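Local coordinates for protein adenosyl-chloride synthase (Thermotoga maritima, PDB 2ZBV) that probably acts on S-adenosyl-L-methionine, as members of the SAM hydrolase and SAM-dependent halogenase family do, and binds adenosine between subunits, at residues M1-G9 against F57-V67. Residues are numbered along the deposited sequence; the frame is centred on the assembly and turned at random.
Sequences MIGFLTDWG and FPPSTVFLVVV. With ADN (adenosine), chain D.
Strands 2-6 and 62-66 run parallel, pairing I2 with V62 through T6 with V66, their axes 4.6 Å apart; five backbone hydrogen bonds join them, from V62 N to M1 O through to V66 N to L5 O. They are neighbours inside a mixed sheet, and the chain between them passes through helices and edge strand 31-33.

G3 suits its place because a beta carbon would run into the ring of F63, beside F57. At the amino end of the strand, the selenomethionine M1 bends at chi3 and lays SE 3.9 Å from F57 CD1, an oblique Met-aromatic contact, and reaches P58 CD; the second subunit packs on this end. On the face carrying I2, F4 and T6, L64 CD2 lies over one face of the F4 ring, 3.3 Å from CE1. Both residues set CG anti to the backbone N (chi1 -157° and 175°), which lays the two side chains alongside each other, while helix 127-140 covers L64 and V66. L5 and V65 turn to the other face, where both meet L50 of helix 43-54.

At the carboxyl ends of the strands polar groups join the packing. T6 OG1 accepts W8 N at 3.0 Å, an ST turn, and also bonds H36; T6 CG2 sits over the centre of the indole. V66 CG1 meets that indole at its edge, 3.6 Å from CZ2. D7 OD1 and OD2 receive O3' and O2' of adenosine, each at 2.8 Å, a two-pronged grip suited to a ribose diol. With both oxygens engaged, and F41 N a second partner of OD2, the carboxylate's rotation would tend to be fixed. Backbone hydrogen bonds thus hold the strands in register and apolar side chains bury their faces, while the carboxyl ends place D7 at the ribose; D68 and T125 of this chain and N182, V242 and L244 of the third subunit also bond adenosine.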
loop_
_atom_site.group_PDB
_atom_site.type_symbol
_atom_site.label_atom_id
_atom_site.label_comp_id
_atom_site.label_asym_id
_atom_site.label_seq_id
_atom_site.Cartn_x
_atom_site.Cartn_y
_atom_site.Cartn_z
HETATM N N MSE A 1 7.266 -0.648 19.264
HETATM C CA MSE A 1 6.600 -0.392 17.959
HETATM C C MSE A 1 5.140 -0.852 17.968
HETATM O O MSE A 1 4.733 -1.637 18.819
HETATM C CB MSE A 1 7.371 -1.094 16.824
HETATM C CG MSE A 1 7.631 -2.594 17.030
HETATM SE SE MSE A 1 8.801 -3.454 15.669
HETATM C CE MSE A 1 10.527 -2.882 16.355
ATOM N N ILE A 2 4.359 -0.336 17.025
ATOM C CA ILE A 2 2.956 -0.699 16.891
ATOM C C ILE A 2 2.736 -1.472 15.581
ATOM O O ILE A 2 3.087 -0.979 14.514
ATOM C CB ILE A 2 2.059 0.572 16.884
ATOM C CG1 ILE A 2 1.982 1.164 18.293
ATOM C CG2 ILE A 2 0.663 0.240 16.386
ATOM C CD1 ILE A 2 1.280 2.519 18.341
ATOM N N GLY A 3 2.177 -2.682 15.676
ATOM C CA GLY A 3 1.892 -3.491 14.494
ATOM C C GLY A 3 0.441 -3.211 14.136
ATOM O O GLY A 3 -0.444 -3.455 14.949
ATOM N N PHE A 4 0.194 -2.742 12.916
ATOM C CA PHE A 4 -1.146 -2.326 12.478
ATOM C C PHE A 4 -1.794 -3.297 11.477
ATOM O O PHE A 4 -1.250 -3.540 10.396
ATOM C CB PHE A 4 -0.986 -0.921 11.873
ATOM C CG PHE A 4 -2.244 -0.076 11.843
ATOM C CD1 PHE A 4 -3.439 -0.513 12.415
ATOM C CD2 PHE A 4 -2.215 1.175 11.217
ATOM C CE1 PHE A 4 -4.596 0.288 12.361
ATOM C CE2 PHE A 4 -3.360 1.986 11.153
ATOM C CZ PHE A 4 -4.555 1.534 11.729
ATOM N N LEU A 5 -2.961 -3.835 11.839
ATOM C CA LEU A 5 -3.688 -4.793 10.991
ATOM C C LEU A 5 -5.191 -4.451 10.908
ATOM O O LEU A 5 -5.854 -4.320 11.937
ATOM C CB LEU A 5 -3.498 -6.205 11.566
ATOM C CG LEU A 5 -4.202 -7.437 10.980
ATOM C CD1 LEU A 5 -3.888 -7.582 9.505
ATOM C CD2 LEU A 5 -3.718 -8.686 11.729
ATOM N N THR A 6 -5.721 -4.308 9.691
ATOM C CA THR A 6 -7.144 -3.985 9.493
ATOM C C THR A 6 -7.677 -4.514 8.154
ATOM O O THR A 6 -6.942 -5.106 7.363
ATOM C CB THR A 6 -7.410 -2.453 9.454
ATOM O OG1 THR A 6 -7.037 -1.942 8.167
ATOM C CG2 THR A 6 -6.611 -1.706 10.542
ATOM N N ASP A 7 -8.964 -4.265 7.913
ATOM C CA ASP A 7 -9.629 -4.642 6.670
ATOM C C ASP A 7 -10.092 -3.341 6.005
ATOM O O ASP A 7 -11.001 -3.347 5.182
ATOM C CB ASP A 7 -10.839 -5.553 6.959
ATOM C CG ASP A 7 -11.915 -4.866 7.812
ATOM O OD1 ASP A 7 -11.592 -3.885 8.513
ATOM O OD2 ASP A 7 -13.082 -5.317 7.797
ATOM N N TRP A 8 -9.448 -2.228 6.358
ATOM C CA TRP A 8 -9.839 -0.921 5.828
ATOM C C TRP A 8 -9.419 -0.624 4.392
ATOM O O TRP A 8 -10.062 0.175 3.719
ATOM C CB TRP A 8 -9.317 0.209 6.722
ATOM C CG TRP A 8 -9.695 0.104 8.178
ATOM C CD1 TRP A 8 -10.531 -0.811 8.756
ATOM C CD2 TRP A 8 -9.154 0.883 9.247
ATOM N NE1 TRP A 8 -10.530 -0.658 10.122
ATOM C CE2 TRP A 8 -9.693 0.375 10.451
ATOM C CE3 TRP A 8 -8.258 1.960 9.305
ATOM C CZ2 TRP A 8 -9.362 0.907 11.706
ATOM C CZ3 TRP A 8 -7.926 2.491 10.557
ATOM C CH2 TRP A 8 -8.478 1.960 11.738
ATOM N N GLY A 9 -8.351 -1.258 3.929
ATOM C CA GLY A 9 -7.873 -1.020 2.574
ATOM C C GLY A 9 -6.971 0.206 2.536
ATOM O O GLY A 9 -7.108 1.096 3.363
ATOM N N PHE A 57 7.606 -9.997 15.456
ATOM C CA PHE A 57 7.662 -8.739 16.206
ATOM C C PHE A 57 8.234 -9.077 17.582
ATOM O O PHE A 57 8.014 -10.167 18.102
ATOM C CB PHE A 57 6.265 -8.123 16.349
ATOM C CG PHE A 57 5.812 -7.351 15.137
ATOM C CD1 PHE A 57 5.874 -5.962 15.120
ATOM C CD2 PHE A 57 5.326 -8.015 14.013
ATOM C CE1 PHE A 57 5.456 -5.236 14.005
ATOM C CE2 PHE A 57 4.904 -7.301 12.886
ATOM C CZ PHE A 57 4.968 -5.905 12.881
ATOM N N PRO A 58 8.981 -8.144 18.191
ATOM C CA PRO A 58 9.573 -8.392 19.507
ATOM C C PRO A 58 8.597 -8.295 20.673
ATOM O O PRO A 58 7.466 -7.831 20.520
ATOM C CB PRO A 58 10.662 -7.329 19.586
ATOM C CG PRO A 58 9.999 -6.156 18.916
ATOM C CD PRO A 58 9.362 -6.812 17.683
ATOM N N PRO A 59 9.019 -8.765 21.861
ATOM C CA PRO A 59 8.127 -8.684 23.022
ATOM C C PRO A 59 7.886 -7.203 23.288
ATOM O O PRO A 59 8.711 -6.374 22.914
ATOM C CB PRO A 59 8.937 -9.356 24.132
ATOM C CG PRO A 59 10.355 -9.102 23.721
ATOM C CD PRO A 59 10.311 -9.367 22.230
ATOM N N SER A 60 6.754 -6.883 23.910
ATOM C CA SER A 60 6.368 -5.505 24.228
ATOM C C SER A 60 5.734 -4.760 23.061
ATOM O O SER A 60 5.361 -3.596 23.192
ATOM C CB SER A 60 7.563 -4.700 24.748
ATOM O OG SER A 60 7.937 -5.142 26.042
ATOM N N THR A 61 5.623 -5.426 21.917
ATOM C CA THR A 61 5.008 -4.817 20.749
ATOM C C THR A 61 3.523 -4.686 21.054
ATOM O O THR A 61 2.940 -5.564 21.682
ATOM C CB THR A 61 5.145 -5.710 19.490
ATOM O OG1 THR A 61 6.530 -5.896 19.169
ATOM C CG2 THR A 61 4.432 -5.070 18.306
ATOM N N VAL A 62 2.929 -3.578 20.621
ATOM C CA VAL A 62 1.502 -3.343 20.799
ATOM C C VAL A 62 0.862 -3.499 19.417
ATOM O O VAL A 62 1.252 -2.825 18.473
ATOM C CB VAL A 62 1.209 -1.914 21.314
ATOM C CG1 VAL A 62 -0.294 -1.670 21.317
ATOM C CG2 VAL A 62 1.769 -1.734 22.732
ATOM N N PHE A 63 -0.111 -4.395 19.304
ATOM C CA PHE A 63 -0.787 -4.631 18.036
ATOM C C PHE A 63 -2.156 -3.959 17.981
ATOM O O PHE A 63 -2.986 -4.138 18.871
ATOM C CB PHE A 63 -0.949 -6.136 17.802
ATOM C CG PHE A 63 0.354 -6.861 17.576
ATOM C CD1 PHE A 63 0.891 -6.977 16.296
ATOM C CD2 PHE A 63 1.045 -7.428 18.647
ATOM C CE1 PHE A 63 2.102 -7.653 16.078
ATOM C CE2 PHE A 63 2.260 -8.108 18.443
ATOM C CZ PHE A 63 2.785 -8.216 17.148
ATOM N N LEU A 64 -2.377 -3.174 16.936
ATOM C CA LEU A 64 -3.653 -2.490 16.737
ATOM C C LEU A 64 -4.375 -3.315 15.681
ATOM O O LEU A 64 -4.030 -3.257 14.508
ATOM C CB LEU A 64 -3.401 -1.072 16.241
ATOM C CG LEU A 64 -4.603 -0.208 15.845
ATOM C CD1 LEU A 64 -5.632 -0.141 16.967
ATOM C CD2 LEU A 64 -4.072 1.178 15.512
ATOM N N VAL A 65 -5.359 -4.101 16.112
ATOM C CA VAL A 65 -6.071 -4.991 15.207
ATOM C C VAL A 65 -7.537 -4.606 15.088
ATOM O O VAL A 65 -8.316 -4.808 16.016
ATOM C CB VAL A 65 -5.970 -6.448 15.706
ATOM C CG1 VAL A 65 -6.509 -7.412 14.646
ATOM C CG2 VAL A 65 -4.521 -6.765 16.059
ATOM N N VAL A 66 -7.909 -4.069 13.933
ATOM C CA VAL A 66 -9.275 -3.633 13.733
ATOM C C VAL A 66 -9.992 -4.164 12.494
ATOM O O VAL A 66 -9.919 -3.580 11.408
ATOM C CB VAL A 66 -9.365 -2.080 13.727
ATOM C CG1 VAL A 66 -10.826 -1.641 13.733
ATOM C CG2 VAL A 66 -8.648 -1.506 14.948
ATOM N N VAL A 67 -10.670 -5.290 12.684
ATOM C CA VAL A 67 -11.524 -5.934 11.677
ATOM C C VAL A 67 -12.715 -6.007 12.620
ATOM O O VAL A 67 -12.848 -6.934 13.426
ATOM C CB VAL A 67 -11.023 -7.329 11.295
ATOM C CG1 VAL A 67 -11.956 -7.946 10.252
ATOM C CG2 VAL A 67 -9.607 -7.228 10.740
HETATM O "O5'" ADN D . -14.815 0.915 12.251
HETATM C "C5'" ADN D . -14.057 0.169 11.293
HETATM C "C4'" ADN D . -14.767 -1.151 11.000
HETATM O "O4'" ADN D . -16.088 -0.947 10.413
HETATM C "C3'" ADN D . -13.998 -2.039 9.994
HETATM O "O3'" ADN D . -13.097 -2.911 10.673
HETATM C "C2'" ADN D . -15.130 -2.774 9.243
HETATM O "O2'" ADN D . -15.054 -4.188 9.426
HETATM C "C1'" ADN D . -16.434 -2.206 9.800
HETATM N N9 ADN D . -17.402 -2.003 8.708
HETATM C C8 ADN D . -17.298 -1.080 7.689
HETATM N N7 ADN D . -18.318 -1.169 6.891
HETATM C C5 ADN D . -19.142 -2.144 7.331
HETATM C C6 ADN D . -20.378 -2.690 6.883
HETATM N N6 ADN D . -20.996 -2.198 5.741
HETATM N N1 ADN D . -20.933 -3.695 7.596
HETATM C C2 ADN D . -20.351 -4.187 8.709
HETATM N N3 ADN D . -19.191 -3.701 9.162
HETATM C C4 ADN D . -18.563 -2.696 8.512
#